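Local coordinates for protein putative Glycerophosphoryl diester phosphodiesterase (Silicibacter pomeroyi, PDB 3L12) that belongs to the glycerophosphoryl diester phosphodiesterase family of TIM-barrel proteins and binds a magnesium ion, at residues A39-L42 and A48-F51. Sequence-based numbering, arbitrary orientation.
Sequences AFTL and ALEF. With MG (magnesium ion), chain C.
Thr41 and Leu49 bring methyl groups together where helix 35-43 packs on strand 48-55, within the first beta-alpha-beta unit (strand 19-23, helix 35-43, strand 48-55) of the TIM barrel. Leu49 CD2 lies 3.4 Å from Thr41 CG2, tighter than the usual van der Waals separation of two methyl carbons, and 3.9 Å from Thr41 CB, the two side chains running antiparallel past one another so that their methyls come alongside. The Thr41 chi1 of -60° places OG1 next to the backbone N, where it hydrogen-bonds to Gly37 O one turn earlier in the helix, and leaves CG2 extended away from that N, toward the strand. The hydroxyl is thus satisfied within its own helix, and the contact with the strand is wholly apolar. Leu42 CD2 adds a looser touch on the same methyl, 4.2 Å from Leu49 CD2, and Phe38 of the same helix also packs on Leu49. Backbone hydrogen bonds hold the strand between its parallel neighbours: Leu49 pairs with Tyr145 and Leu147, Ala48 and Glu50 with Gly22. Next along the strand, the side chain of Glu50 turns sharply about its CB-CG bond (chi2 -86°), which carries the carboxylate to the magnesium ion, whose protein ligands also include Asp52 and Glu149. Glu50 OE2 binds magnesium at 2.1 Å, while Glu50 OE1 accepts a hydrogen bond of 2.6 Å from a water that is itself a magnesium ligand.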
loop_
_atom_site.group_PDB
_atom_site.type_symbol
_atom_site.label_atom_id
_atom_site.label_comp_id
_atom_site.label_asym_id
_atom_site.label_seq_id
_atom_site.Cartn_x
_atom_site.Cartn_y
_atom_site.Cartn_z
ATOM N N ALA A 39 0.498 8.988 4.045
ATOM C CA ALA A 39 1.246 9.287 2.844
ATOM C C ALA A 39 1.017 8.245 1.784
ATOM O O ALA A 39 0.903 8.570 0.593
ATOM C CB ALA A 39 2.732 9.388 3.152
ATOM N N PHE A 40 0.981 6.969 2.184
ATOM C CA PHE A 40 0.686 5.916 1.236
ATOM C C PHE A 40 -0.711 6.170 0.575
ATOM O O PHE A 40 -0.874 6.091 -0.661
ATOM C CB PHE A 40 0.623 4.531 1.899
ATOM C CG PHE A 40 -0.201 3.552 1.074
ATOM C CD1 PHE A 40 0.309 3.125 -0.147
ATOM C CD2 PHE A 40 -1.508 3.177 1.434
ATOM C CE1 PHE A 40 -0.423 2.284 -0.980
ATOM C CE2 PHE A 40 -2.229 2.356 0.593
ATOM C CZ PHE A 40 -1.680 1.913 -0.609
ATOM N N THR A 41 -1.690 6.493 1.411
ATOM C CA THR A 41 -3.080 6.690 0.966
ATOM C C THR A 41 -3.138 7.757 -0.076
ATOM O O THR A 41 -3.803 7.587 -1.147
ATOM C CB THR A 41 -4.004 6.977 2.169
ATOM O OG1 THR A 41 -3.930 5.844 3.057
ATOM C CG2 THR A 41 -5.471 7.129 1.758
ATOM N N LEU A 42 -2.429 8.855 0.166
ATOM C CA LEU A 42 -2.395 9.934 -0.812
ATOM C C LEU A 42 -1.636 9.573 -2.105
ATOM O O LEU A 42 -2.017 10.006 -3.217
ATOM C CB LEU A 42 -1.828 11.203 -0.204
ATOM C CG LEU A 42 -2.618 11.691 1.001
ATOM C CD1 LEU A 42 -1.864 12.863 1.617
ATOM C CD2 LEU A 42 -4.010 12.151 0.615
ATOM N N ALA A 48 -9.423 11.970 -0.002
ATOM C CA ALA A 48 -10.080 12.230 1.262
ATOM C C ALA A 48 -9.688 11.182 2.284
ATOM O O ALA A 48 -9.556 10.005 1.964
ATOM C CB ALA A 48 -11.548 12.223 1.066
ATOM N N LEU A 49 -9.483 11.629 3.516
ATOM C CA LEU A 49 -9.019 10.795 4.585
ATOM C C LEU A 49 -9.932 10.912 5.761
ATOM O O LEU A 49 -10.399 12.005 6.069
ATOM C CB LEU A 49 -7.642 11.287 5.084
ATOM C CG LEU A 49 -6.466 11.379 4.109
ATOM C CD1 LEU A 49 -5.248 11.946 4.771
ATOM C CD2 LEU A 49 -6.174 9.972 3.519
ATOM N N GLU A 50 -10.147 9.807 6.453
ATOM C CA GLU A 50 -10.787 9.828 7.730
ATOM C C GLU A 50 -9.771 9.404 8.789
ATOM O O GLU A 50 -8.940 8.506 8.558
ATOM C CB GLU A 50 -11.963 8.912 7.744
ATOM C CG GLU A 50 -12.822 8.923 9.008
ATOM C CD GLU A 50 -12.381 8.010 10.147
ATOM O OE1 GLU A 50 -11.422 7.253 10.005
ATOM O OE2 GLU A 50 -13.044 8.010 11.240
ATOM N N PHE A 51 -9.831 10.032 9.943
ATOM C CA PHE A 51 -8.953 9.688 11.025
ATOM C C PHE A 51 -9.601 10.164 12.336
ATOM O O PHE A 51 -10.579 10.909 12.299
ATOM C CB PHE A 51 -7.593 10.316 10.805
ATOM C CG PHE A 51 -7.652 11.801 10.665
ATOM C CD1 PHE A 51 -7.866 12.375 9.440
ATOM C CD2 PHE A 51 -7.511 12.643 11.786
ATOM C CE1 PHE A 51 -7.906 13.767 9.296
ATOM C CE2 PHE A 51 -7.562 14.034 11.650
ATOM C CZ PHE A 51 -7.747 14.581 10.378
HETATM MG MG MG C . -13.057 6.794 12.962
HETATM O O HOH W 1 -11.418 5.773 12.192
HETATM O O HOH W 2 -13.308 5.238 14.400
#